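Local structure of 402AA LONG hypothetical molybdopterin biosynthesis MOEA protein (Pyrococcus horikoshii, 1UZ5) at residues L350-K353 and L358-P361; N310-V315 and T397-W402; Y205-R210 and G367-F372. The protein probably catalyses the insertion of molybdate into adenylyl-molybdopterin, releasing AMP, in a magnesium-dependent step of molybdenum cofactor biosynthesis. All coordinates share one frame; numbering follows the deposited sequence.

Contact 1 of 3, residues L350-K353 and L358-P361; sequences LPVK and LAVP
Lys353 and Val360 face each other as a hydrogen-bonded pair in the antiparallel beta hairpin made by strands 347-354 and 358-361, part of the C-terminal beta domain (domain IV) of the MoeA fold. Two backbone bonds close this pair. Val360 N gives its hydrogen to Lys353 O over 2.8 Å, with an angle of 174° at the hydrogen. The return bond runs from Lys353 N to Val360 O and measures 2.9 Å. Val360 O also receives a CA-H...O contact from Val352 CA, so that one carbonyl meets two neighbouring residues of the facing strand.

The side of Lys353 and Val360 is the looser one. Of the Lys353 side chain only CB comes near the partner strand, 3.8 Å from Val360 O; with CG anti to the backbone N (chi1 -179°) and the next two torsions also extended, the chain runs outward and its amino end leaves the hairpin. Outside the two segments, this side chain touches Asp376.

The tight part of the interface lies on the side of Val352 and Pro361, the next pair along, which is non-hydrogen-bonded. There Val352, a buried residue, sets CB and CG2 against the methyl of Ala359, with 4.1 Å between Val352 CB and Ala359 CB. The outer edge of strand 358-361 is held by strand 331-336, through a backbone bond between Ala359 and Arg335, while strand 377-381 borders the other strand, where Leu350 bonds to Val379. The short axes of the two strands stand at 124°, and Leu350 meets Pro361 with the two side chains crossing obliquely: Leu350 CD2 rests 3.8 Å from Pro361 CB and 3.9 Å from Pro361 CG.

Contact 2 of 3, residues N310-V315 and T397-W402; sequences NFTLLV and TLFKGW
Thr312 projects from helix 304-322 toward the end of strand 391-398, and its short side chain makes both contacts between the two segments. From CB the side chain divides. The methyl branch, CG2, stands anti to the backbone N and points to the methyl of Thr397, a loose meeting with 4.3 Å between Thr312 CG2 and Thr397 CG2. The hydroxyl branch takes the other direction: chi1 of -60° sets OG1 beside the backbone N, from where it can turn back along its own helix and hydrogen-bond to the carbonyl O of Leu308, one turn earlier.

That same oxygen also meets Phe399. Thr312 OG1 lies near the plane of the ring, at its edge, 3.4 Å from Phe399 CD1 and 3.8 Å from Phe399 CE1, and the two side chains cross at about a right angle. Phe399 sits where the last strand of the C-terminal beta domain gives way to the chain terminus, at the centre of an inverse gamma turn marked by a weak bond from Lys400 N to Leu398 O. The contact thus joins that domain to a helix of the probable molybdopterin-binding domain. Besides Thr312, the phenyl ring touches Leu308 and Thr309 of the helix and Ala375. Lys400, which is poorly ordered, is modelled with a salt bridge from NZ to Glu218 OE1 of helix 208-219.

Contact 3 of 3, residues Y205-R210 and G367-F372; sequences YDINGR and GAVTSF. With SO4 (sulfate ion), chain D.
Ile207 makes the apolar contact here, stretching toward helix 368-374 with both side-chain torsions extended (chi1 179°, chi2 174°). Its terminal methyl does the touching. Ile207 CD1 lies over one face of the Phe372 ring, displaced toward the rim and 4.1 Å from Phe372 CD2, while Val369 CG2 approaches the same CD1 at 4.2 Å. Pro304 of helix 304-322 touches both Ile207 and Phe372, adding a third element to this surface cluster between the probable molybdopterin-binding domain and the C-terminal domain.

Hydrogen bonds shape the start of each helix. Ile207 is the N-cap residue of helix 208-219, and Asp206 just before it forms an Asx motif, its OD1 accepting from Gly209 N, three residues on, at 3.0 Å. Asp206 OD2 adds a longer bond, 3.3 Å from Arg210 N, and each oxygen uses its syn lone pair. At the other helix the N-cap is Gly367, whose carbonyl O accepts from Ser371 N at 3.0 Å.

The ionic interaction involves a sulfate, probably from the crystallisation liquor. Arg210 presents the edge of its guanidinium to it, in plane, with two almost straight bonds, NH1 to sulfate O3 at 3.0 Å and NH2 to sulfate O1 at 2.9 Å. Arg210 NH2 is shared with Asp214 OD1, and Phe225 N also binds the anion.

How the contacts relate
Contacts 2 and 3 both connect the probable molybdopterin-binding domain to the C-terminal domain, at two places whose centres are 15 Å apart, whereas contact 1 lies wholly within the C-terminal domain. Helix 304-322 takes part in contact 2 through Thr312 and borders contact 3 through Pro304. Contact 1 shares its sheet with the strand end of contact 2, their centres 14 Å apart, and strand 358-361 is followed in the chain by helix 368-374 of contact 3, with centres 18 Å apart. None of the three touches another; the nearest atoms stay about 5 to 6 Å apart. The sulfate belongs to contact 3 alone.

Contact 1 of 3, residues L350-K353 and L358-P361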
loop_
_atom_site.group_PDB
_atom_site.type_symbol
_atom_site.label_atom_id
_atom_site.label_comp_id
_atom_site.label_asym_id
_atom_site.label_seq_id
_atom_site.Cartn_x
_atom_site.Cartn_y
_atom_site.Cartn_z
ATOM N N LEU A 350 3.564 14.012 21.791
ATOM C CA LEU A 350 3.222 15.371 21.402
ATOM C C LEU A 350 2.818 15.538 19.941
ATOM O O LEU A 350 3.598 15.247 19.032
ATOM C CB LEU A 350 4.409 16.292 21.695
ATOM C CG LEU A 350 4.307 17.736 21.203
ATOM C CD1 LEU A 350 3.214 18.453 21.971
ATOM C CD2 LEU A 350 5.640 18.442 21.387
ATOM N N PRO A 351 1.585 16.007 19.696
ATOM C CA PRO A 351 1.123 16.209 18.322
ATOM C C PRO A 351 1.921 17.366 17.734
ATOM O O PRO A 351 2.119 18.382 18.399
ATOM C CB PRO A 351 -0.348 16.573 18.501
ATOM C CG PRO A 351 -0.722 15.878 19.772
ATOM C CD PRO A 351 0.471 16.158 20.646
ATOM N N VAL A 352 2.385 17.218 16.499
ATOM C CA VAL A 352 3.154 18.283 15.870
ATOM C C VAL A 352 2.706 18.547 14.444
ATOM O O VAL A 352 2.070 17.704 13.807
ATOM C CB VAL A 352 4.664 17.951 15.831
ATOM C CG1 VAL A 352 5.167 17.637 17.226
ATOM C CG2 VAL A 352 4.917 16.781 14.889
ATOM N N LYS A 353 3.040 19.736 13.956
ATOM C CA LYS A 353 2.724 20.133 12.596
ATOM C C LYS A 353 4.057 20.211 11.864
ATOM O O LYS A 353 5.006 20.817 12.358
ATOM C CB LYS A 353 2.053 21.506 12.571
ATOM C CG LYS A 353 1.682 21.962 11.167
ATOM C CD LYS A 353 1.196 23.399 11.144
ATOM C CE LYS A 353 0.784 23.796 9.738
ATOM N NZ LYS A 353 1.865 23.516 8.751
ATOM N N LEU A 358 11.012 21.231 10.069
ATOM C CA LEU A 358 10.850 21.567 11.476
ATOM C C LEU A 358 9.482 21.169 12.017
ATOM O O LEU A 358 8.453 21.409 11.388
ATOM C CB LEU A 358 11.070 23.067 11.702
ATOM C CG LEU A 358 10.153 24.046 10.968
ATOM C CD1 LEU A 358 10.282 25.428 11.588
ATOM C CD2 LEU A 358 10.511 24.079 9.493
ATOM N N ALA A 359 9.484 20.555 13.195
ATOM C CA ALA A 359 8.253 20.126 13.837
ATOM C C ALA A 359 7.766 21.218 14.781
ATOM O O ALA A 359 8.483 21.627 15.697
ATOM C CB ALA A 359 8.493 18.836 14.606
ATOM N N VAL A 360 6.547 21.691 14.547
ATOM C CA VAL A 360 5.960 22.734 15.376
ATOM C C VAL A 360 4.940 22.129 16.335
ATOM O O VAL A 360 3.889 21.648 15.914
ATOM C CB VAL A 360 5.253 23.797 14.517
ATOM C CG1 VAL A 360 4.730 24.914 15.403
ATOM C CG2 VAL A 360 6.211 24.342 13.475
ATOM N N PRO A 361 5.244 22.142 17.641
ATOM C CA PRO A 361 4.331 21.585 18.643
ATOM C C PRO A 361 2.951 22.228 18.568
ATOM O O PRO A 361 2.831 23.434 18.353
ATOM C CB PRO A 361 5.039 21.894 19.960
ATOM C CG PRO A 361 6.485 21.845 19.576
ATOM C CD PRO A 361 6.490 22.607 18.272
#

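Contact 2 of 3, residues N310-V315 and T397-W402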
loop_
_atom_site.group_PDB
_atom_site.type_symbol
_atom_site.label_atom_id
_atom_site.label_comp_id
_atom_site.label_asym_id
_atom_site.label_seq_id
_atom_site.Cartn_x
_atom_site.Cartn_y
_atom_site.Cartn_z
ATOM N N ASN A 310 -3.776 7.736 19.566
ATOM C CA ASN A 310 -3.985 6.392 20.091
ATOM C C ASN A 310 -4.407 5.416 18.998
ATOM O O ASN A 310 -4.082 4.231 19.056
ATOM C CB ASN A 310 -5.027 6.416 21.207
ATOM C CG ASN A 310 -4.466 6.948 22.513
ATOM O OD1 ASN A 310 -3.859 8.018 22.556
ATOM N ND2 ASN A 310 -4.670 6.201 23.588
ATOM N N PHE A 311 -5.142 5.915 18.009
ATOM C CA PHE A 311 -5.588 5.087 16.892
ATOM C C PHE A 311 -4.348 4.553 16.178
ATOM O O PHE A 311 -4.215 3.356 15.928
ATOM C CB PHE A 311 -6.427 5.932 15.926
ATOM C CG PHE A 311 -6.679 5.277 14.588
ATOM C CD1 PHE A 311 -7.557 4.210 14.473
ATOM C CD2 PHE A 311 -6.056 5.756 13.442
ATOM C CE1 PHE A 311 -7.816 3.628 13.234
ATOM C CE2 PHE A 311 -6.306 5.184 12.195
ATOM C CZ PHE A 311 -7.190 4.117 12.094
ATOM N N THR A 312 -3.437 5.468 15.870
ATOM C CA THR A 312 -2.201 5.143 15.177
ATOM C C THR A 312 -1.319 4.165 15.947
ATOM O O THR A 312 -0.764 3.223 15.373
ATOM C CB THR A 312 -1.400 6.420 14.907
ATOM O OG1 THR A 312 -2.184 7.302 14.096
ATOM C CG2 THR A 312 -0.087 6.097 14.194
ATOM N N LEU A 313 -1.199 4.389 17.251
ATOM C CA LEU A 313 -0.367 3.544 18.098
ATOM C C LEU A 313 -0.915 2.152 18.370
ATOM O O LEU A 313 -0.160 1.182 18.398
ATOM C CB LEU A 313 -0.112 4.240 19.438
ATOM C CG LEU A 313 0.863 5.417 19.433
ATOM C CD1 LEU A 313 0.800 6.151 20.762
ATOM C CD2 LEU A 313 2.270 4.898 19.168
ATOM N N LEU A 314 -2.227 2.050 18.551
ATOM C CA LEU A 314 -2.847 0.771 18.891
ATOM C C LEU A 314 -3.639 0.039 17.816
ATOM O O LEU A 314 -3.508 -1.176 17.666
ATOM C CB LEU A 314 -3.764 0.960 20.103
ATOM C CG LEU A 314 -3.188 1.673 21.332
ATOM C CD1 LEU A 314 -4.271 1.808 22.388
ATOM C CD2 LEU A 314 -2.001 0.898 21.878
ATOM N N VAL A 315 -4.469 0.761 17.076
ATOM C CA VAL A 315 -5.297 0.115 16.070
ATOM C C VAL A 315 -4.617 -0.112 14.724
ATOM O O VAL A 315 -4.752 -1.181 14.130
ATOM C CB VAL A 315 -6.605 0.905 15.848
ATOM C CG1 VAL A 315 -7.544 0.116 14.947
ATOM C CG2 VAL A 315 -7.274 1.190 17.198
ATOM N N THR A 397 6.360 10.266 13.934
ATOM C CA THR A 397 5.523 9.244 13.316
ATOM C C THR A 397 4.365 10.008 12.695
ATOM O O THR A 397 3.578 10.634 13.402
ATOM C CB THR A 397 4.974 8.245 14.350
ATOM O OG1 THR A 397 6.057 7.500 14.918
ATOM C CG2 THR A 397 3.996 7.285 13.691
ATOM N N LEU A 398 4.275 9.972 11.372
ATOM C CA LEU A 398 3.223 10.688 10.668
ATOM C C LEU A 398 1.885 9.972 10.679
ATOM O O LEU A 398 1.819 8.748 10.784
ATOM C CB LEU A 398 3.649 10.957 9.223
ATOM C CG LEU A 398 4.661 12.088 9.012
ATOM C CD1 LEU A 398 5.920 11.829 9.819
ATOM C CD2 LEU A 398 4.987 12.200 7.532
ATOM N N PHE A 399 0.815 10.749 10.575
ATOM C CA PHE A 399 -0.526 10.192 10.552
ATOM C C PHE A 399 -0.874 9.822 9.117
ATOM O O PHE A 399 -1.711 10.464 8.482
ATOM C CB PHE A 399 -1.533 11.205 11.092
ATOM C CG PHE A 399 -1.339 11.538 12.542
ATOM C CD1 PHE A 399 -1.215 10.527 13.488
ATOM C CD2 PHE A 399 -1.302 12.861 12.966
ATOM C CE1 PHE A 399 -1.060 10.828 14.837
ATOM C CE2 PHE A 399 -1.147 13.175 14.316
ATOM C CZ PHE A 399 -1.027 12.158 15.252
ATOM N N LYS A 400 -0.219 8.781 8.612
ATOM C CA LYS A 400 -0.441 8.314 7.251
ATOM C C LYS A 400 -0.339 9.478 6.267
ATOM O O LYS A 400 0.671 10.184 6.240
ATOM C CB LYS A 400 -1.811 7.633 7.155
ATOM C CG LYS A 400 -2.149 7.069 5.780
ATOM C CD LYS A 400 -3.283 6.055 5.852
ATOM C CE LYS A 400 -4.427 6.546 6.726
ATOM N NZ LYS A 400 -4.881 7.904 6.329
ATOM N N GLY A 401 -1.378 9.684 5.465
ATOM C CA GLY A 401 -1.347 10.767 4.503
ATOM C C GLY A 401 -2.666 10.982 3.789
ATOM O O GLY A 401 -3.567 10.145 3.861
ATOM N N TRP A 402 -2.761 12.116 3.100
ATOM C CA TRP A 402 -3.942 12.525 2.342
ATOM C C TRP A 402 -5.277 12.251 3.033
ATOM O O TRP A 402 -5.285 11.730 4.168
ATOM C CB TRP A 402 -3.939 11.879 0.944
ATOM C CG TRP A 402 -4.616 10.534 0.852
ATOM C CD1 TRP A 402 -4.094 9.318 1.197
ATOM C CD2 TRP A 402 -5.949 10.280 0.386
ATOM N NE1 TRP A 402 -5.019 8.323 0.973
ATOM C CE2 TRP A 402 -6.166 8.886 0.478
ATOM C CE3 TRP A 402 -6.982 11.097 -0.096
ATOM C CZ2 TRP A 402 -7.375 8.290 0.098
ATOM C CZ3 TRP A 402 -8.185 10.503 -0.472
ATOM C CH2 TRP A 402 -8.370 9.112 -0.370
ATOM O OXT TRP A 402 -6.311 12.574 2.418
#

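Contact 3 of 3, residues Y205-R210 and G367-F372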
loop_
_atom_site.group_PDB
_atom_site.type_symbol
_atom_site.label_atom_id
_atom_site.label_comp_id
_atom_site.label_asym_id
_atom_site.label_seq_id
_atom_site.Cartn_x
_atom_site.Cartn_y
_atom_site.Cartn_z
ATOM N N TYR A 205 -21.133 18.529 16.770
ATOM C CA TYR A 205 -21.199 17.492 15.743
ATOM C C TYR A 205 -20.070 16.487 15.890
ATOM O O TYR A 205 -18.973 16.828 16.329
ATOM C CB TYR A 205 -21.124 18.125 14.353
ATOM C CG TYR A 205 -22.361 18.881 13.965
ATOM C CD1 TYR A 205 -23.567 18.219 13.758
ATOM C CD2 TYR A 205 -22.325 20.266 13.787
ATOM C CE1 TYR A 205 -24.709 18.916 13.378
ATOM C CE2 TYR A 205 -23.456 20.969 13.409
ATOM C CZ TYR A 205 -24.644 20.291 13.204
ATOM O OH TYR A 205 -25.761 20.989 12.815
ATOM N N ASP A 206 -20.339 15.245 15.512
ATOM C CA ASP A 206 -19.321 14.207 15.583
ATOM C C ASP A 206 -18.164 14.570 14.670
ATOM O O ASP A 206 -18.365 15.161 13.612
ATOM C CB ASP A 206 -19.878 12.859 15.115
ATOM C CG ASP A 206 -18.781 11.839 14.859
ATOM O OD1 ASP A 206 -18.163 11.383 15.841
ATOM O OD2 ASP A 206 -18.524 11.504 13.675
ATOM N N ILE A 207 -16.954 14.227 15.086
ATOM C CA ILE A 207 -15.790 14.467 14.254
ATOM C C ILE A 207 -14.934 13.202 14.173
ATOM O O ILE A 207 -14.409 12.867 13.107
ATOM C CB ILE A 207 -14.923 15.634 14.776
ATOM C CG1 ILE A 207 -13.706 15.804 13.861
ATOM C CG2 ILE A 207 -14.499 15.375 16.215
ATOM C CD1 ILE A 207 -12.846 17.015 14.178
ATOM N N ASN A 208 -14.806 12.493 15.291
ATOM C CA ASN A 208 -13.992 11.280 15.333
ATOM C C ASN A 208 -14.559 10.086 14.568
ATOM O O ASN A 208 -13.805 9.285 14.023
ATOM C CB ASN A 208 -13.728 10.858 16.778
ATOM C CG ASN A 208 -12.883 11.864 17.533
ATOM O OD1 ASN A 208 -11.946 12.439 16.987
ATOM N ND2 ASN A 208 -13.203 12.068 18.801
ATOM N N GLY A 209 -15.881 9.963 14.544
ATOM C CA GLY A 209 -16.509 8.857 13.844
ATOM C C GLY A 209 -16.129 8.862 12.374
ATOM O O GLY A 209 -15.650 7.862 11.842
ATOM N N ARG A 210 -16.347 10.003 11.726
ATOM C CA ARG A 210 -16.039 10.191 10.312
ATOM C C ARG A 210 -14.540 10.078 10.096
ATOM O O ARG A 210 -14.085 9.460 9.129
ATOM C CB ARG A 210 -16.517 11.574 9.858
ATOM C CG ARG A 210 -16.381 11.865 8.366
ATOM C CD ARG A 210 -17.384 11.058 7.553
ATOM N NE ARG A 210 -16.849 9.771 7.120
ATOM C CZ ARG A 210 -17.552 8.642 7.098
ATOM N NH1 ARG A 210 -18.820 8.634 7.499
ATOM N NH2 ARG A 210 -16.995 7.527 6.645
ATOM N N GLY A 367 -7.585 25.078 19.868
ATOM C CA GLY A 367 -8.878 24.464 19.617
ATOM C C GLY A 367 -8.772 22.999 19.231
ATOM O O GLY A 367 -7.793 22.582 18.616
ATOM N N ALA A 368 -9.782 22.216 19.587
ATOM C CA ALA A 368 -9.782 20.791 19.285
ATOM C C ALA A 368 -9.750 20.479 17.788
ATOM O O ALA A 368 -8.975 19.635 17.342
ATOM C CB ALA A 368 -10.996 20.127 19.923
ATOM N N VAL A 369 -10.591 21.156 17.015
ATOM C CA VAL A 369 -10.652 20.907 15.580
ATOM C C VAL A 369 -9.420 21.421 14.837
ATOM O O VAL A 369 -8.833 20.701 14.027
ATOM C CB VAL A 369 -11.933 21.517 14.986
ATOM C CG1 VAL A 369 -12.023 21.207 13.502
ATOM C CG2 VAL A 369 -13.151 20.945 15.714
ATOM N N THR A 370 -9.017 22.655 15.123
ATOM C CA THR A 370 -7.847 23.240 14.481
ATOM C C THR A 370 -6.607 22.392 14.768
ATOM O O THR A 370 -5.742 22.235 13.906
ATOM C CB THR A 370 -7.615 24.693 14.977
ATOM O OG1 THR A 370 -8.669 25.534 14.488
ATOM C CG2 THR A 370 -6.283 25.230 14.488
ATOM N N SER A 371 -6.530 21.844 15.978
ATOM C CA SER A 371 -5.400 21.003 16.369
ATOM C C SER A 371 -5.393 19.737 15.525
ATOM O O SER A 371 -4.344 19.269 15.079
ATOM C CB SER A 371 -5.506 20.624 17.851
ATOM O OG SER A 371 -5.411 21.773 18.674
ATOM N N PHE A 372 -6.582 19.183 15.326
ATOM C CA PHE A 372 -6.758 17.979 14.530
ATOM C C PHE A 372 -6.270 18.255 13.110
ATOM O O PHE A 372 -5.510 17.475 12.536
ATOM C CB PHE A 372 -8.240 17.607 14.521
ATOM C CG PHE A 372 -8.598 16.530 13.537
ATOM C CD1 PHE A 372 -8.351 15.193 13.824
ATOM C CD2 PHE A 372 -9.227 16.856 12.340
ATOM C CE1 PHE A 372 -8.734 14.190 12.934
ATOM C CE2 PHE A 372 -9.615 15.860 11.439
ATOM C CZ PHE A 372 -9.367 14.523 11.743
HETATM S S SO4 D . -20.165 5.096 6.795
HETATM O O1 SO4 D . -18.553 5.032 6.788
HETATM O O2 SO4 D . -20.579 3.895 7.499
HETATM O O3 SO4 D . -20.563 6.203 7.378
HETATM O O4 SO4 D . -20.511 4.967 5.408
#